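Extracellular solute-binding protein family 1 (Arthrobacter chlorophenolicus, PDB 4R2F) binds the disaccharide laminaribiose as an extracellular solute-binding protein and probably delivers such sugars to a membrane transporter. Local coordinates at residues N401-T404 against Q405-T409; G410-D413 against A414-L418. All blocks are in the same frame, centred on the assembly; numbering follows the deposited sequence.

Contact 1: residues N401-T404 against Q405-T409; sequences NQFT and QTVLT
T406 and Q402, one turn apart on helix 398-408, share a forked bond: Q402 O accepts from both the backbone N of T406 (2.9 Å) and its hydroxyl OG1 (3.1 Å). The two donors come from opposite faces of the carbonyl plane, OG1 standing well above it at 38°. T406 can make this second bond because chi1 of -72° swings OG1 beside its own backbone N and back over the preceding turn. On the buried side, F403 and V407 lie side by side. With CG of F403 anti to N (173°) the ring lies alongside V407, whose CG2 covers one face, 4.2 Å from the centroid and displaced toward the rim near CE1, a CH-pi contact. T404 and L408 also run alongside each other, with T404 CG2 3.9 Å from L408 CD1, while OG1 of T404 is held by L400 O and N206 ND2. Near the helix end, the T409 hydroxyl OG1 donates to Q405 O at 2.8 Å, supplementing a weak backbone bond from T409 N to the same oxygen. The F403 and V407 side chains pack on M209 of helix 204-215 and V238 of helix 232-246, and the F403 ring stacks with that of F421 in helix 414-428.

Contact 2: residues G410-D413 against A414-L418; sequences GKTD and AKSAL
D413 and S416 meet through two hydrogen bonds at the start of helix 414-428. Among the side-chain hydrogen bonds, S416 OG donates to D413 OD1 at 2.5 Å, a short bond that reaches the syn side of the carboxylate but lies 27° out of its plane. The backbone N of S416 donates to the other oxygen, OD2, at 3.2 Å; this bond is fairly straight at the hydrogen (158°), although the donor stands well above the carboxylate plane. Placing CG between backbone N and carbonyl carbon (chi1 66°) turns the D413 carboxylate toward the first turn that follows, where both oxygens can be used. D413 holds the N-cap position, its bond to S416 N is the capping bond, and its negative charge would probably interact favourably with the helix dipole. Backbone bonding starts at the same residue, with A417 N donating to D413 O at 3.0 Å. A water extends the polar set, donating to OD2 of D413 and accepting from K415 N. T412 OG1 touches S416 CB at 3.4 Å and is weakly bonded to D413 OD1. Apolar contact comes from the T412 methyl CG2, 3.8 Å from A417 CB. On another side of the turn, A414 packs against V238, E239 and L242 of helix 232-246.

Overall arrangement
Contacts 1 and 2 follow in series along the chain, their centres about 9 Å apart: contact 1 takes in the last two turns of helix 398-408, contact 2 the loop and first turn of helix 414-428. G410, with positive phi (51°), closes the first helix in a Schellman motif. T406 O lies 3.1 Å from K411 N, a probable hydrogen bond across the turn, and T406 CG2 is 3.7 Å from T412 CG2. Further in, the F403 ring meets the second helix, with CZ 3.7 Å from L418 CD2. The N401 side chain of contact 1 lies about 7 Å from a bound glucose unit, too far for direct contact. The centres of contacts 1 and 2 lie about 18 and 25 Å from the centre of the chain.

Contact 1: residues N401-T404 against Q405-T409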
loop_
_atom_site.group_PDB
_atom_site.type_symbol
_atom_site.label_atom_id
_atom_site.label_comp_id
_atom_site.label_asym_id
_atom_site.label_seq_id
_atom_site.Cartn_x
_atom_site.Cartn_y
_atom_site.Cartn_z
ATOM N N ASN A 401 -11.102 -8.821 -1.696
ATOM C CA ASN A 401 -10.376 -10.048 -1.340
ATOM C C ASN A 401 -10.808 -11.206 -2.207
ATOM O O ASN A 401 -9.977 -11.887 -2.819
ATOM C CB ASN A 401 -10.558 -10.409 0.131
ATOM C CG ASN A 401 -9.789 -9.476 1.066
ATOM O OD1 ASN A 401 -10.302 -9.037 2.081
ATOM N ND2 ASN A 401 -8.554 -9.194 0.729
ATOM N N GLN A 402 -12.121 -11.385 -2.290
ATOM C CA GLN A 402 -12.748 -12.531 -2.998
ATOM C C GLN A 402 -12.571 -12.423 -4.501
ATOM O O GLN A 402 -12.261 -13.401 -5.183
ATOM C CB GLN A 402 -14.236 -12.658 -2.550
ATOM C CG GLN A 402 -14.307 -12.950 -1.045
ATOM C CD GLN A 402 -15.704 -13.069 -0.429
ATOM O OE1 GLN A 402 -15.861 -13.558 0.704
ATOM N NE2 GLN A 402 -16.708 -12.616 -1.150
ATOM N N PHE A 403 -12.687 -11.209 -5.023
ATOM C CA PHE A 403 -12.378 -10.958 -6.427
ATOM C C PHE A 403 -10.968 -11.423 -6.767
ATOM O O PHE A 403 -10.744 -12.144 -7.747
ATOM C CB PHE A 403 -12.561 -9.474 -6.709
ATOM C CG PHE A 403 -12.135 -9.042 -8.062
ATOM C CD1 PHE A 403 -12.782 -9.499 -9.201
ATOM C CD2 PHE A 403 -11.097 -8.143 -8.213
ATOM C CE1 PHE A 403 -12.386 -9.081 -10.450
ATOM C CE2 PHE A 403 -10.718 -7.712 -9.458
ATOM C CZ PHE A 403 -11.357 -8.188 -10.585
ATOM N N THR A 404 -10.017 -11.036 -5.933
ATOM C CA THR A 404 -8.629 -11.397 -6.159
ATOM C C THR A 404 -8.451 -12.917 -6.180
ATOM O O THR A 404 -7.737 -13.445 -7.024
ATOM C CB THR A 404 -7.693 -10.777 -5.080
ATOM O OG1 THR A 404 -7.885 -9.359 -5.019
ATOM C CG2 THR A 404 -6.237 -11.069 -5.410
ATOM N N GLN A 405 -9.055 -13.604 -5.226
ATOM C CA GLN A 405 -8.825 -15.025 -5.107
ATOM C C GLN A 405 -9.452 -15.756 -6.276
ATOM O O GLN A 405 -8.893 -16.727 -6.806
ATOM C CB GLN A 405 -9.309 -15.513 -3.750
ATOM C CG GLN A 405 -8.422 -14.977 -2.627
ATOM C CD GLN A 405 -8.704 -15.556 -1.252
ATOM O OE1 GLN A 405 -9.824 -15.929 -0.937
ATOM N NE2 GLN A 405 -7.671 -15.632 -0.421
ATOM N N THR A 406 -10.590 -15.248 -6.717
ATOM C CA THR A 406 -11.252 -15.759 -7.914
ATOM C C THR A 406 -10.395 -15.627 -9.164
ATOM O O THR A 406 -10.271 -16.575 -9.954
ATOM C CB THR A 406 -12.613 -15.042 -8.094
ATOM O OG1 THR A 406 -13.520 -15.522 -7.088
ATOM C CG2 THR A 406 -13.203 -15.262 -9.458
ATOM N N VAL A 407 -9.790 -14.461 -9.356
ATOM C CA VAL A 407 -8.964 -14.260 -10.538
ATOM C C VAL A 407 -7.698 -15.125 -10.473
ATOM O O VAL A 407 -7.297 -15.748 -11.469
ATOM C CB VAL A 407 -8.604 -12.774 -10.709
ATOM C CG1 VAL A 407 -7.606 -12.584 -11.832
ATOM C CG2 VAL A 407 -9.859 -11.952 -10.972
ATOM N N LEU A 408 -7.075 -15.160 -9.301
ATOM C CA LEU A 408 -5.792 -15.841 -9.151
ATOM C C LEU A 408 -5.927 -17.379 -9.233
ATOM O O LEU A 408 -4.928 -18.078 -9.398
ATOM C CB LEU A 408 -5.103 -15.410 -7.848
ATOM C CG LEU A 408 -4.487 -14.003 -7.793
ATOM C CD1 LEU A 408 -3.739 -13.800 -6.496
ATOM C CD2 LEU A 408 -3.582 -13.704 -8.987
ATOM N N THR A 409 -7.158 -17.892 -9.129
ATOM C CA THR A 409 -7.452 -19.322 -9.396
ATOM C C THR A 409 -8.149 -19.610 -10.725
ATOM O O THR A 409 -8.489 -20.768 -11.007
ATOM C CB THR A 409 -8.320 -19.940 -8.288
ATOM O OG1 THR A 409 -9.490 -19.139 -8.079
ATOM C CG2 THR A 409 -7.540 -20.061 -7.002
#

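Contact 2: residues G410-D413 against A414-L418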
loop_
_atom_site.group_PDB
_atom_site.type_symbol
_atom_site.label_atom_id
_atom_site.label_comp_id
_atom_site.label_asym_id
_atom_site.label_seq_id
_atom_site.Cartn_x
_atom_site.Cartn_y
_atom_site.Cartn_z
ATOM N N GLY A 410 -8.363 -18.573 -11.537
ATOM C CA GLY A 410 -9.113 -18.678 -12.788
ATOM C C GLY A 410 -10.471 -19.361 -12.651
ATOM O O GLY A 410 -10.883 -20.164 -13.500
ATOM N N LYS A 411 -11.160 -19.046 -11.564
ATOM C CA LYS A 411 -12.382 -19.745 -11.203
ATOM C C LYS A 411 -13.542 -19.390 -12.129
ATOM O O LYS A 411 -14.467 -20.171 -12.280
ATOM C CB LYS A 411 -12.733 -19.433 -9.747
ATOM C CG LYS A 411 -13.653 -20.428 -9.088
ATOM C CD LYS A 411 -12.963 -21.761 -8.883
ATOM C CE LYS A 411 -13.633 -22.487 -7.752
ATOM N NZ LYS A 411 -13.616 -23.938 -7.960
ATOM N N THR A 412 -13.479 -18.236 -12.780
ATOM C CA THR A 412 -14.543 -17.807 -13.670
ATOM C C THR A 412 -14.002 -16.844 -14.707
ATOM O O THR A 412 -12.802 -16.574 -14.746
ATOM C CB THR A 412 -15.729 -17.209 -12.889
ATOM O OG1 THR A 412 -16.846 -17.091 -13.776
ATOM C CG2 THR A 412 -15.386 -15.840 -12.327
ATOM N N ASP A 413 -14.880 -16.373 -15.584
ATOM C CA ASP A 413 -14.478 -15.466 -16.649
ATOM C C ASP A 413 -14.457 -14.010 -16.125
ATOM O O ASP A 413 -15.004 -13.703 -15.057
ATOM C CB ASP A 413 -15.406 -15.593 -17.858
ATOM C CG ASP A 413 -16.808 -15.124 -17.552
ATOM O OD1 ASP A 413 -17.569 -15.880 -16.903
ATOM O OD2 ASP A 413 -17.135 -13.986 -17.935
ATOM N N ALA A 414 -13.815 -13.143 -16.889
ATOM C CA ALA A 414 -13.499 -11.773 -16.428
ATOM C C ALA A 414 -14.759 -10.988 -16.093
ATOM O O ALA A 414 -14.897 -10.422 -14.999
ATOM C CB ALA A 414 -12.678 -11.056 -17.493
ATOM N N LYS A 415 -15.694 -10.988 -17.037
ATOM C CA LYS A 415 -16.982 -10.304 -16.839
ATOM C C LYS A 415 -17.717 -10.794 -15.605
ATOM O O LYS A 415 -18.205 -9.976 -14.818
ATOM C CB LYS A 415 -17.872 -10.428 -18.094
ATOM C CG LYS A 415 -17.597 -9.353 -19.141
ATOM C CD LYS A 415 -17.715 -9.843 -20.579
ATOM C CE LYS A 415 -17.763 -8.664 -21.540
ATOM N NZ LYS A 415 -17.239 -9.011 -22.887
ATOM N N SER A 416 -17.772 -12.113 -15.395
ATOM C CA SER A 416 -18.451 -12.650 -14.206
ATOM C C SER A 416 -17.773 -12.222 -12.903
ATOM O O SER A 416 -18.438 -11.881 -11.920
ATOM C CB SER A 416 -18.549 -14.193 -14.247
ATOM O OG SER A 416 -19.213 -14.650 -15.437
ATOM N N ALA A 417 -16.455 -12.322 -12.870
ATOM C CA ALA A 417 -15.704 -11.946 -11.669
ATOM C C ALA A 417 -15.959 -10.460 -11.321
ATOM O O ALA A 417 -16.267 -10.128 -10.188
ATOM C CB ALA A 417 -14.233 -12.214 -11.886
ATOM N N LEU A 418 -15.867 -9.612 -12.336
ATOM C CA LEU A 418 -16.113 -8.178 -12.184
ATOM C C LEU A 418 -17.546 -7.854 -11.770
ATOM O O LEU A 418 -17.773 -6.940 -10.975
ATOM C CB LEU A 418 -15.752 -7.466 -13.483
ATOM C CG LEU A 418 -14.252 -7.287 -13.741
ATOM C CD1 LEU A 418 -13.939 -6.906 -15.178
ATOM C CD2 LEU A 418 -13.665 -6.247 -12.781
HETATM O O HOH W 1 -15.645 -12.296 -19.727
#